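Sugar kinase (Agrobacterium tumefaciens, PDB 2RBC) is a putative ribokinase-family sugar kinase that probably transfers phosphate from ATP to a carbohydrate hydroxyl. Local coordinates at residues A72-A75 and V76-M79; Y139-R142 and L143-K147; V194-L197 and E198-P202; L220-V223 and K224-L227; A274-I277 and F278-T281. All blocks are in the same frame, centred on the assembly; numbering follows the deposited sequence.

Contact 1: A72-A75 and V76-M79. With SO4 (sulfate ion), chain D.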
loop_
_atom_site.group_PDB
_atom_site.type_symbol
_atom_site.label_atom_id
_atom_site.label_comp_id
_atom_site.label_asym_id
_atom_site.label_seq_id
_atom_site.Cartn_x
_atom_site.Cartn_y
_atom_site.Cartn_z
ATOM N N ALA A 72 3.126 13.803 15.568
ATOM C CA ALA A 72 3.372 14.699 16.692
ATOM C C ALA A 72 4.235 15.861 16.203
ATOM O O ALA A 72 3.941 17.020 16.499
ATOM C CB ALA A 72 4.089 13.946 17.881
ATOM N N ALA A 73 5.293 15.553 15.455
ATOM C CA ALA A 73 6.123 16.586 14.862
ATOM C C ALA A 73 5.326 17.538 13.950
ATOM O O ALA A 73 5.510 18.733 13.997
ATOM C CB ALA A 73 7.359 15.979 14.119
ATOM N N TYR A 74 4.499 16.970 13.065
ATOM C CA TYR A 74 3.633 17.757 12.232
ATOM C C TYR A 74 2.726 18.674 13.059
ATOM O O TYR A 74 2.571 19.842 12.747
ATOM C CB TYR A 74 2.828 16.846 11.325
ATOM C CG TYR A 74 1.940 17.581 10.360
ATOM C CD1 TYR A 74 2.474 18.445 9.419
ATOM C CD2 TYR A 74 0.576 17.418 10.394
ATOM C CE1 TYR A 74 1.674 19.140 8.543
ATOM C CE2 TYR A 74 -0.247 18.082 9.486
ATOM C CZ TYR A 74 0.310 18.957 8.576
ATOM O OH TYR A 74 -0.504 19.618 7.671
ATOM N N ALA A 75 2.158 18.158 14.130
ATOM C CA ALA A 75 1.331 18.964 15.037
ATOM C C ALA A 75 2.110 20.111 15.676
ATOM O O ALA A 75 1.601 21.224 15.787
ATOM C CB ALA A 75 0.692 18.073 16.106
ATOM N N VAL A 76 3.349 19.859 16.092
ATOM C CA VAL A 76 4.187 20.934 16.620
ATOM C C VAL A 76 4.296 22.077 15.612
ATOM O O VAL A 76 4.119 23.240 15.974
ATOM C CB VAL A 76 5.605 20.435 17.049
ATOM C CG1 VAL A 76 6.537 21.661 17.339
ATOM C CG2 VAL A 76 5.489 19.525 18.283
ATOM N N HIS A 77 4.616 21.741 14.362
ATOM C CA HIS A 77 4.696 22.706 13.284
ATOM C C HIS A 77 3.377 23.466 13.075
ATOM O O HIS A 77 3.347 24.702 13.055
ATOM C CB HIS A 77 5.076 21.993 11.986
ATOM C CG HIS A 77 4.831 22.806 10.768
ATOM N ND1 HIS A 77 5.580 23.923 10.458
ATOM C CD2 HIS A 77 3.930 22.663 9.774
ATOM C CE1 HIS A 77 5.136 24.427 9.319
ATOM N NE2 HIS A 77 4.128 23.684 8.895
ATOM N N ARG A 78 2.291 22.720 12.961
ATOM C CA ARG A 78 0.989 23.314 12.689
ATOM C C ARG A 78 0.570 24.265 13.806
ATOM O O ARG A 78 -0.102 25.264 13.546
ATOM C CB ARG A 78 -0.069 22.248 12.540
ATOM C CG ARG A 78 0.090 21.384 11.285
ATOM C CD ARG A 78 -0.270 22.169 10.046
ATOM N NE ARG A 78 -1.718 22.329 9.952
ATOM C CZ ARG A 78 -2.343 23.074 9.056
ATOM N NH1 ARG A 78 -1.664 23.793 8.188
ATOM N NH2 ARG A 78 -3.669 23.147 9.063
HETATM N N MSE A 79 0.991 23.936 15.026
HETATM C CA MSE A 79 0.645 24.706 16.219
HETATM C C MSE A 79 1.610 25.851 16.532
HETATM O O MSE A 79 1.510 26.479 17.581
HETATM C CB MSE A 79 0.554 23.778 17.403
HETATM C CG MSE A 79 -0.538 22.732 17.296
HETATM SE SE MSE A 79 -2.361 23.475 17.149
HETATM C CE MSE A 79 -2.712 23.786 19.053
HETATM S S SO4 D . -3.749 25.452 5.910
HETATM O O1 SO4 D . -4.584 24.690 6.840
HETATM O O2 SO4 D . -2.726 24.587 5.319
HETATM O O3 SO4 D . -4.568 25.902 4.783
HETATM O O4 SO4 D . -3.168 26.597 6.628
#

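Contact 2: Y139-R142 and L143-K147. With SO4 (sulfate ion), chain F.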
loop_
_atom_site.group_PDB
_atom_site.type_symbol
_atom_site.label_atom_id
_atom_site.label_comp_id
_atom_site.label_asym_id
_atom_site.label_seq_id
_atom_site.Cartn_x
_atom_site.Cartn_y
_atom_site.Cartn_z
ATOM N N TYR A 139 6.741 -3.631 9.202
ATOM C CA TYR A 139 7.793 -3.045 10.018
ATOM C C TYR A 139 9.022 -3.964 10.008
ATOM O O TYR A 139 8.917 -5.134 10.329
ATOM C CB TYR A 139 7.312 -2.811 11.460
ATOM C CG TYR A 139 8.432 -2.391 12.372
ATOM C CD1 TYR A 139 9.090 -1.185 12.185
ATOM C CD2 TYR A 139 8.879 -3.217 13.386
ATOM C CE1 TYR A 139 10.150 -0.808 12.981
ATOM C CE2 TYR A 139 9.944 -2.832 14.211
ATOM C CZ TYR A 139 10.560 -1.623 14.004
ATOM O OH TYR A 139 11.608 -1.275 14.817
ATOM N N ASP A 140 10.174 -3.432 9.633
ATOM C CA ASP A 140 11.448 -4.136 9.690
ATOM C C ASP A 140 12.238 -3.694 10.935
ATOM O O ASP A 140 12.722 -2.572 10.984
ATOM C CB ASP A 140 12.219 -3.779 8.420
ATOM C CG ASP A 140 13.553 -4.467 8.307
ATOM O OD1 ASP A 140 13.958 -5.227 9.229
ATOM O OD2 ASP A 140 14.199 -4.231 7.252
ATOM N N HIS A 141 12.400 -4.580 11.920
ATOM C CA HIS A 141 13.162 -4.248 13.149
ATOM C C HIS A 141 14.579 -3.713 12.870
ATOM O O HIS A 141 15.149 -3.010 13.677
ATOM C CB HIS A 141 13.269 -5.472 14.050
ATOM C CG HIS A 141 14.159 -6.541 13.482
ATOM N ND1 HIS A 141 13.674 -7.605 12.745
ATOM C CD2 HIS A 141 15.510 -6.680 13.495
ATOM C CE1 HIS A 141 14.683 -8.365 12.351
ATOM N NE2 HIS A 141 15.810 -7.819 12.783
ATOM N N ARG A 142 15.150 -4.062 11.732
ATOM C CA ARG A 142 16.492 -3.591 11.380
ATOM C C ARG A 142 16.579 -2.079 11.279
ATOM O O ARG A 142 17.667 -1.516 11.321
ATOM C CB ARG A 142 16.940 -4.174 10.066
ATOM C CG ARG A 142 17.145 -5.691 10.092
ATOM C CD ARG A 142 17.529 -6.226 8.715
ATOM N NE ARG A 142 16.512 -5.950 7.714
ATOM C CZ ARG A 142 16.469 -6.494 6.500
ATOM N NH1 ARG A 142 17.404 -7.372 6.108
ATOM N NH2 ARG A 142 15.481 -6.159 5.666
ATOM N N LEU A 143 15.437 -1.415 11.138
ATOM C CA LEU A 143 15.403 0.037 11.164
ATOM C C LEU A 143 16.104 0.617 12.418
ATOM O O LEU A 143 16.780 1.642 12.344
ATOM C CB LEU A 143 13.948 0.519 11.079
ATOM C CG LEU A 143 13.305 0.471 9.686
ATOM C CD1 LEU A 143 11.819 0.745 9.805
ATOM C CD2 LEU A 143 13.992 1.462 8.770
ATOM N N HIS A 144 15.930 -0.062 13.544
ATOM C CA HIS A 144 16.249 0.470 14.870
ATOM C C HIS A 144 17.262 -0.377 15.607
ATOM O O HIS A 144 17.299 -0.370 16.836
ATOM C CB HIS A 144 14.955 0.566 15.698
ATOM C CG HIS A 144 13.938 1.476 15.095
ATOM N ND1 HIS A 144 12.633 1.098 14.883
ATOM C CD2 HIS A 144 14.060 2.715 14.580
ATOM C CE1 HIS A 144 11.983 2.082 14.299
ATOM N NE2 HIS A 144 12.826 3.080 14.105
ATOM N N GLU A 145 18.111 -1.078 14.880
ATOM C CA GLU A 145 19.075 -1.986 15.506
ATOM C C GLU A 145 20.463 -1.348 15.729
ATOM O O GLU A 145 21.354 -1.964 16.335
ATOM C CB GLU A 145 19.220 -3.255 14.660
ATOM C CG GLU A 145 20.008 -3.066 13.367
ATOM C CD GLU A 145 20.131 -4.360 12.539
ATOM O OE1 GLU A 145 19.604 -5.439 12.966
ATOM O OE2 GLU A 145 20.763 -4.286 11.449
ATOM N N LYS A 146 20.659 -0.141 15.211
ATOM C CA LYS A 146 21.930 0.529 15.309
ATOM C C LYS A 146 21.795 1.733 16.223
ATOM O O LYS A 146 20.736 2.358 16.355
ATOM C CB LYS A 146 22.397 0.941 13.928
ATOM C CG LYS A 146 23.865 1.178 13.792
ATOM C CD LYS A 146 24.308 0.898 12.337
ATOM C CE LYS A 146 25.561 1.718 11.912
ATOM N NZ LYS A 146 26.639 1.787 12.976
ATOM N N LYS A 147 22.903 2.045 16.877
ATOM C CA LYS A 147 22.902 3.098 17.859
ATOM C C LYS A 147 22.916 4.460 17.166
ATOM O O LYS A 147 23.734 4.696 16.292
ATOM C CB LYS A 147 24.105 2.915 18.787
ATOM C CG LYS A 147 23.964 1.684 19.699
ATOM C CD LYS A 147 24.702 1.922 21.020
ATOM C CE LYS A 147 25.060 0.608 21.745
ATOM N NZ LYS A 147 25.670 0.863 23.117
HETATM S S SO4 F . 15.217 -8.260 2.583
HETATM O O1 SO4 F . 14.024 -8.310 3.431
HETATM O O2 SO4 F . 16.325 -8.982 3.207
HETATM O O3 SO4 F . 14.918 -8.873 1.293
HETATM O O4 SO4 F . 15.609 -6.869 2.365
#

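Contact 3: V194-L197 and E198-P202. With SO4 (sulfate ion), chain E.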
loop_
_atom_site.group_PDB
_atom_site.type_symbol
_atom_site.label_atom_id
_atom_site.label_comp_id
_atom_site.label_asym_id
_atom_site.label_seq_id
_atom_site.Cartn_x
_atom_site.Cartn_y
_atom_site.Cartn_z
ATOM N N VAL A 194 4.943 -4.291 28.019
ATOM C CA VAL A 194 4.980 -3.654 29.337
ATOM C C VAL A 194 6.390 -3.333 29.744
ATOM O O VAL A 194 6.618 -2.337 30.373
ATOM C CB VAL A 194 4.347 -4.486 30.496
ATOM C CG1 VAL A 194 2.842 -4.326 30.504
ATOM C CG2 VAL A 194 4.775 -5.941 30.426
ATOM N N GLU A 195 7.304 -4.217 29.366
ATOM C CA GLU A 195 8.723 -4.053 29.587
ATOM C C GLU A 195 9.203 -2.719 29.027
ATOM O O GLU A 195 9.916 -1.971 29.695
ATOM C CB GLU A 195 9.482 -5.189 28.882
ATOM C CG GLU A 195 9.339 -6.573 29.537
ATOM C CD GLU A 195 7.941 -7.201 29.422
ATOM O OE1 GLU A 195 7.201 -6.875 28.472
ATOM O OE2 GLU A 195 7.598 -8.040 30.300
ATOM N N THR A 196 8.789 -2.435 27.796
ATOM C CA THR A 196 9.189 -1.226 27.073
ATOM C C THR A 196 8.669 0.036 27.790
ATOM O O THR A 196 9.431 0.970 28.061
ATOM C CB THR A 196 8.687 -1.272 25.630
ATOM O OG1 THR A 196 9.380 -2.325 24.952
ATOM C CG2 THR A 196 8.915 0.048 24.901
ATOM N N LEU A 197 7.382 0.032 28.116
ATOM C CA LEU A 197 6.746 1.118 28.874
ATOM C C LEU A 197 7.431 1.303 30.226
ATOM O O LEU A 197 7.721 2.424 30.618
ATOM C CB LEU A 197 5.240 0.848 29.052
ATOM C CG LEU A 197 4.336 1.060 27.837
ATOM C CD1 LEU A 197 2.929 0.470 28.043
ATOM C CD2 LEU A 197 4.274 2.524 27.511
ATOM N N GLU A 198 7.719 0.203 30.921
ATOM C CA GLU A 198 8.345 0.271 32.248
ATOM C C GLU A 198 9.771 0.743 32.157
ATOM O O GLU A 198 10.261 1.353 33.078
ATOM C CB GLU A 198 8.281 -1.090 32.964
ATOM C CG GLU A 198 6.865 -1.470 33.398
ATOM C CD GLU A 198 6.715 -2.935 33.847
ATOM O OE1 GLU A 198 7.552 -3.816 33.491
ATOM O OE2 GLU A 198 5.733 -3.187 34.581
ATOM N N GLY A 199 10.434 0.463 31.035
ATOM C CA GLY A 199 11.789 0.964 30.810
ATOM C C GLY A 199 11.874 2.456 30.516
ATOM O O GLY A 199 12.803 3.131 30.928
ATOM N N LEU A 200 10.894 2.988 29.812
ATOM C CA LEU A 200 10.937 4.375 29.427
ATOM C C LEU A 200 10.349 5.334 30.469
ATOM O O LEU A 200 10.805 6.477 30.607
ATOM C CB LEU A 200 10.224 4.547 28.070
ATOM C CG LEU A 200 10.943 3.951 26.846
ATOM C CD1 LEU A 200 10.066 4.067 25.638
ATOM C CD2 LEU A 200 12.317 4.621 26.600
ATOM N N ALA A 201 9.276 4.914 31.131
ATOM C CA ALA A 201 8.555 5.760 32.086
ATOM C C ALA A 201 9.450 6.436 33.144
ATOM O O ALA A 201 9.321 7.641 33.404
ATOM C CB ALA A 201 7.397 4.910 32.756
ATOM N N PRO A 202 10.396 5.688 33.749
ATOM C CA PRO A 202 11.237 6.332 34.773
ATOM C C PRO A 202 12.141 7.468 34.274
ATOM O O PRO A 202 12.562 8.284 35.095
ATOM C CB PRO A 202 12.088 5.171 35.309
ATOM C CG PRO A 202 11.288 3.939 34.975
ATOM C CD PRO A 202 10.701 4.250 33.650
HETATM S S SO4 E . 3.301 -7.522 27.377
HETATM O O1 SO4 E . 2.211 -8.097 28.164
HETATM O O2 SO4 E . 4.587 -8.096 27.777
HETATM O O3 SO4 E . 3.072 -7.746 25.947
HETATM O O4 SO4 E . 3.338 -6.096 27.647
#

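Contact 4: L220-V223 and K224-L227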
loop_
_atom_site.group_PDB
_atom_site.type_symbol
_atom_site.label_atom_id
_atom_site.label_comp_id
_atom_site.label_asym_id
_atom_site.label_seq_id
_atom_site.Cartn_x
_atom_site.Cartn_y
_atom_site.Cartn_z
ATOM N N LEU A 220 -5.951 -2.289 35.386
ATOM C CA LEU A 220 -7.274 -1.833 35.806
ATOM C C LEU A 220 -8.111 -1.462 34.604
ATOM O O LEU A 220 -7.616 -1.320 33.498
ATOM C CB LEU A 220 -7.176 -0.643 36.764
ATOM C CG LEU A 220 -6.343 -0.893 38.025
ATOM C CD1 LEU A 220 -6.264 0.345 38.877
ATOM C CD2 LEU A 220 -6.889 -2.048 38.833
ATOM N N GLU A 221 -9.394 -1.270 34.830
ATOM C CA GLU A 221 -10.326 -1.139 33.719
ATOM C C GLU A 221 -10.721 0.310 33.444
ATOM O O GLU A 221 -10.852 0.697 32.300
ATOM C CB GLU A 221 -11.560 -1.970 34.025
ATOM C CG GLU A 221 -12.540 -2.114 32.875
ATOM C CD GLU A 221 -13.798 -2.898 33.305
ATOM O OE1 GLU A 221 -13.768 -3.567 34.388
ATOM O OE2 GLU A 221 -14.817 -2.835 32.555
ATOM N N THR A 222 -10.908 1.093 34.495
ATOM C CA THR A 222 -11.468 2.433 34.377
ATOM C C THR A 222 -10.370 3.461 34.543
ATOM O O THR A 222 -9.605 3.389 35.493
ATOM C CB THR A 222 -12.521 2.644 35.449
ATOM O OG1 THR A 222 -13.596 1.714 35.229
ATOM C CG2 THR A 222 -13.048 4.055 35.413
ATOM N N VAL A 223 -10.313 4.420 33.629
ATOM C CA VAL A 223 -9.194 5.322 33.544
ATOM C C VAL A 223 -8.981 6.100 34.837
ATOM O O VAL A 223 -7.852 6.175 35.310
ATOM C CB VAL A 223 -9.294 6.279 32.338
ATOM C CG1 VAL A 223 -8.328 7.406 32.513
ATOM C CG2 VAL A 223 -9.018 5.497 31.044
ATOM N N LYS A 224 -10.056 6.592 35.453
ATOM C CA LYS A 224 -9.891 7.382 36.675
ATOM C C LYS A 224 -9.208 6.584 37.785
ATOM O O LYS A 224 -8.559 7.179 38.646
ATOM C CB LYS A 224 -11.231 7.901 37.213
ATOM C CG LYS A 224 -12.185 6.809 37.597
ATOM C CD LYS A 224 -13.134 7.180 38.720
ATOM C CE LYS A 224 -14.030 5.934 39.145
ATOM N NZ LYS A 224 -13.599 5.319 40.467
ATOM N N ASP A 225 -9.410 5.258 37.783
ATOM C CA ASP A 225 -8.789 4.356 38.762
ATOM C C ASP A 225 -7.312 4.090 38.482
ATOM O O ASP A 225 -6.603 3.541 39.324
ATOM C CB ASP A 225 -9.472 3.004 38.749
ATOM C CG ASP A 225 -10.886 3.053 39.300
ATOM O OD1 ASP A 225 -11.202 3.946 40.141
ATOM O OD2 ASP A 225 -11.646 2.156 38.908
HETATM N N MSE A 226 -6.855 4.447 37.300
HETATM C CA MSE A 226 -5.468 4.186 36.935
HETATM C C MSE A 226 -4.537 5.290 37.422
HETATM O O MSE A 226 -3.383 5.040 37.697
HETATM C CB MSE A 226 -5.343 4.025 35.429
HETATM C CG MSE A 226 -6.188 2.898 34.898
HETATM SE SE MSE A 226 -6.137 2.909 32.955
HETATM C CE MSE A 226 -7.650 1.674 32.683
ATOM N N LEU A 227 -5.056 6.502 37.550
ATOM C CA LEU A 227 -4.225 7.626 37.927
ATOM C C LEU A 227 -3.639 7.499 39.348
ATOM O O LEU A 227 -2.463 7.844 39.553
ATOM C CB LEU A 227 -4.957 8.967 37.707
ATOM C CG LEU A 227 -4.844 9.543 36.286
ATOM C CD1 LEU A 227 -3.391 9.816 36.009
ATOM C CD2 LEU A 227 -5.380 8.627 35.227
HETATM O O HOH W 1 -10.988 0.133 37.585
#

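Contact 5: A274-I277 and F278-T281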
loop_
_atom_site.group_PDB
_atom_site.type_symbol
_atom_site.label_atom_id
_atom_site.label_comp_id
_atom_site.label_asym_id
_atom_site.label_seq_id
_atom_site.Cartn_x
_atom_site.Cartn_y
_atom_site.Cartn_z
ATOM N N ALA A 274 -5.085 11.102 16.201
ATOM C CA ALA A 274 -5.681 12.060 17.141
ATOM C C ALA A 274 -4.761 12.231 18.349
ATOM O O ALA A 274 -4.396 13.338 18.720
ATOM C CB ALA A 274 -7.087 11.601 17.569
ATOM N N GLY A 275 -4.338 11.103 18.908
ATOM C CA GLY A 275 -3.405 11.069 20.064
ATOM C C GLY A 275 -2.084 11.726 19.755
ATOM O O GLY A 275 -1.530 12.443 20.570
ATOM N N ASP A 276 -1.592 11.529 18.543
ATOM C CA ASP A 276 -0.365 12.192 18.093
ATOM C C ASP A 276 -0.479 13.713 18.014
ATOM O O ASP A 276 0.438 14.458 18.392
ATOM C CB ASP A 276 0.052 11.667 16.723
ATOM C CG ASP A 276 0.193 10.150 16.695
ATOM O OD1 ASP A 276 0.625 9.602 17.729
ATOM O OD2 ASP A 276 -0.114 9.523 15.653
ATOM N N ILE A 277 -1.601 14.185 17.508
ATOM C CA ILE A 277 -1.825 15.618 17.483
ATOM C C ILE A 277 -1.870 16.130 18.921
ATOM O O ILE A 277 -1.333 17.208 19.214
ATOM C CB ILE A 277 -3.099 15.983 16.675
ATOM C CG1 ILE A 277 -2.812 16.084 15.166
ATOM C CG2 ILE A 277 -3.693 17.336 17.153
ATOM C CD1 ILE A 277 -1.946 14.956 14.498
ATOM N N PHE A 278 -2.538 15.388 19.808
ATOM C CA PHE A 278 -2.571 15.714 21.236
ATOM C C PHE A 278 -1.160 15.834 21.793
ATOM O O PHE A 278 -0.836 16.826 22.403
ATOM C CB PHE A 278 -3.386 14.674 22.060
ATOM C CG PHE A 278 -3.607 15.045 23.534
ATOM C CD1 PHE A 278 -2.567 14.968 24.462
ATOM C CD2 PHE A 278 -4.878 15.442 23.994
ATOM C CE1 PHE A 278 -2.768 15.327 25.790
ATOM C CE2 PHE A 278 -5.101 15.794 25.342
ATOM C CZ PHE A 278 -4.051 15.742 26.235
ATOM N N HIS A 279 -0.333 14.815 21.574
ATOM C CA HIS A 279 1.014 14.777 22.168
ATOM C C HIS A 279 1.935 15.889 21.688
ATOM O O HIS A 279 2.671 16.495 22.478
ATOM C CB HIS A 279 1.663 13.416 21.891
ATOM C CG HIS A 279 0.893 12.281 22.473
ATOM N ND1 HIS A 279 0.722 11.087 21.812
ATOM C CD2 HIS A 279 0.196 12.176 23.629
ATOM C CE1 HIS A 279 -0.062 10.295 22.538
ATOM N NE2 HIS A 279 -0.386 10.928 23.648
ATOM N N GLY A 280 1.904 16.148 20.394
ATOM C CA GLY A 280 2.719 17.194 19.813
ATOM C C GLY A 280 2.296 18.554 20.356
ATOM O O GLY A 280 3.148 19.365 20.667
ATOM N N THR A 281 0.988 18.810 20.444
ATOM C CA THR A 281 0.483 20.077 20.992
ATOM C C THR A 281 0.923 20.217 22.440
ATOM O O THR A 281 1.351 21.287 22.886
ATOM C CB THR A 281 -1.086 20.135 20.881
ATOM O OG1 THR A 281 -1.477 20.039 19.494
ATOM C CG2 THR A 281 -1.632 21.430 21.447
HETATM O O HOH W 2 2.695 10.947 19.466
#

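Contact 1: A72-A75 and V76-M79
The carbonyl oxygen of Tyr74 receives the backbone N-H of Arg78, with Arg78 N 2.9 Å from Tyr74 O. The same pair then meets a second time through its side chains, a good example of how residues four apart on a helix can form one unit. Arg78 leaves the backbone with CG beside its own N (chi1 -68°), and further bends at chi2 and chi3 curl the chain over the Tyr74 ring. Arg78 CG sits over one face, 3.8 Å from the ring centroid, in a CH-pi contact. Arg78 CD follows at 3.5 Å from Tyr74 OH, and that hydroxyl oxygen lies over a face of the guanidinium, whose plane is only 7° from that of the ring. These residues occupy the last turns of helix 68-78, which packs against strand 31-35 of the main sheet of the pfkB-type kinase fold. At the helix end Met79, present as selenomethionine, is the first residue to leave helical geometry; its N still reaches Ala75 O at 2.9 Å, while Met79 CG presses on that oxygen at 3.0 Å. Val76 CG2, placed beside the backbone N, leans on Ala72 O at 3.4 Å. The guanidinium uses its edge for a sulfate, probably from the crystallisation liquor: Arg78 NH2 donates to sulfate O1 at 2.9 Å, and Arg78 NH1 makes a weak bond to O2. Arg78 NE is taken by the carbonyl of Ala316, and Arg313 makes a cation-pi contact with Tyr74.

Contact 2: Y139-R142 and L143-K147
Arg142 runs beside Glu145, so that its first carbons meet the acid while its head turns to other partners. Arg142 CB is 4.0 Å from Glu145 CD, and Arg142 CG is 3.8 Å from Glu145 OE1; the guanidinium and carboxylate planes stand 82° apart, and their charged atoms are not in contact. A bend at chi3 (-60°) then swings the head to Asp140, which it grips side-on in a salt bridge. Arg142 NE reaches the syn lone pair of Asp140 OD2 at 2.9 Å and makes a weak bond to OD1, while Arg142 NH2 meets Asp140 OD2 at 2.8 Å from above the carboxylate plane. At the tip NH1 and NH2 make weak bonds to a sulfate, probably from the crystallisation liquor. Across the turn, Tyr139 OH and His144 ND1 share a short hydrogen bond of 2.6 Å, the partners meeting at each other's ring edges. Leu143 CD1 rests 3.9 Å from Tyr139 CE1. His144 also meets Trp167. Leu143 N to Asp140 O and His144 N to His141 O are successive bonds three residues back, and Asp140 OD1 takes Arg142 N at 3.0 Å: an Asx turn leading into a short 3-10 segment after strand 133-138.

Contact 3: V194-L197 and E198-P202
Within the beta-alpha-beta unit of strand 185-189, helix 194-200 and strand 206-210, the helix is short, and backbone bonds back to Val194, Glu195, Thr196 and Leu197 run its length. Glu198 N donates to Val194 O at 2.8 Å, and the Glu198 side chain lies along the same carbonyl. With Glu198 CG beside its backbone N (chi1 -70°) and the chain extended beyond, CG passes 3.2 Å from Val194 O and CD 3.5 Å from it. Gly199 N repeats the helical bond to Glu195 O at 2.8 Å. Toward the far end the pattern begins to tighten: Leu200 N donates to Thr196 O at 3.0 Å and also, weakly, to Leu197 O. That second oxygen is claimed mainly by Ala201 N, 3.0 Å away, and Ala201 CB leans on it at 3.3 Å as the chain passes into a 3-10 segment. A sulfate, probably from the crystallisation liquor, sits by Val194 N at the start of the helix, modelled too close for its distance to be trusted, and Arg216 binds it as well. Leu197 packs on Ala213 and Leu200 on Ala171 and Leu172, placing the helix between 168-180 and 211-218, as the crossover helix between neighbouring parallel strands in the alpha/beta core of this kinase family.

Contact 4: L220-V223 and K224-L227
Val223 and Met226, the latter present as selenomethionine, are the two residues most enclosed where the loop after helix 211-218 turns into helix 223-233. Their backbones are joined first, Met226 N donating to Val223 O at 2.8 Å. The extended Met226 chain then runs back under the loop: Met226 SE comes 3.9 Å from Val223 CA and 4.3 Å from Val223 CG2, and the terminal Met226 CE reaches Leu220 O at 3.1 Å. Leu220 CB closes on Met226 CG at 4.1 Å, so the methionine is held along its length by the loop it underlies. Val223 CG1, anti to the backbone N (chi1 165°), points alongside Leu227, and both residues pack on Trp249 and Val241 of the sheet, while Met226 also meets Ala214, Thr215 and Thr218 of helix 211-218. The outer side is polar. Thr222 O accepts from Asp225 N at 3.0 Å, and a water links Thr222 N to Asp225 OD2. Thr222 CG2 lies beside Lys224 CG, 3.6 Å away, while the Lys224 chain bends at chi4, bringing NZ 2.8 Å from Asp225 OD1 in a salt bridge. The chemistry thus divides in two. On the inner side the apolar methyl of Met226 lies against a buried carbonyl, Leu220 O, for which the model offers no hydrogen-bond donor. On the outer side a carboxylate is paired with an ammonium group and lies at the amino end of a helix, surroundings that would probably favour its ionised form.

Contact 5: A274-I277 and F278-T281
The imidazole of His279 has the carbonyl oxygen of Gly275 over one face, with Gly275 O only 2.9 Å from His279 ND1 but not hydrogen-bonded to it. That oxygen is instead satisfied by His279 N at 2.8 Å, so one residue both takes the carbonyl and lays its ring across it. At the ring edge, in its plane, a water stands 3.1 Å from His279 ND1 and also bonds Asp276 OD1, bridging the two side chains. Phe278 CB lies 3.3 Å from Gly275 O, and with CG anti to the backbone N (chi1 -173°) the ring turns away from that carbonyl and comes close to a bound 1,2-ethanediol. One turn on, Ile277 O is gripped twice by Thr281, from opposite faces of the carbonyl plane: N at 3.1 Å and OG1 at 2.8 Å. Ala274-Gly275-Asp276 matches the last three residues of the G-A-G-D motif of ribokinase-family enzymes; Asp276 corresponds to the aspartate that acts as catalytic base in relatives, and may do so here. The first turns of helix 274-287 lie at the heart of the chain: Phe278 and Thr281 lean on helix 292-307, Ile277 on Ala75 of helix 68-78, and Asp276 and His279 on Asp188 of strand 185-189.

The five contacts follow one another along the chain, each local to a single helix or turn, and all belong to one pfkB-type kinase domain. Contacts 1 and 5 touch: helices 68-78 and 274-287 pack together near the middle of the molecule, the contact centres 8 Å apart, so that segments about 200 residues apart in sequence meet, the later helix starting with the family motif. Contacts 2 to 4 lie away from that core. Contact 2 follows strand 133-138 of the four-stranded sheet, its nearest atoms about 14 Å from contact 1. Contact 3 lies on helix 194-200 and contact 4 at the loop leading into helix 223-233, both beside the main sheet, with centres 18 Å apart.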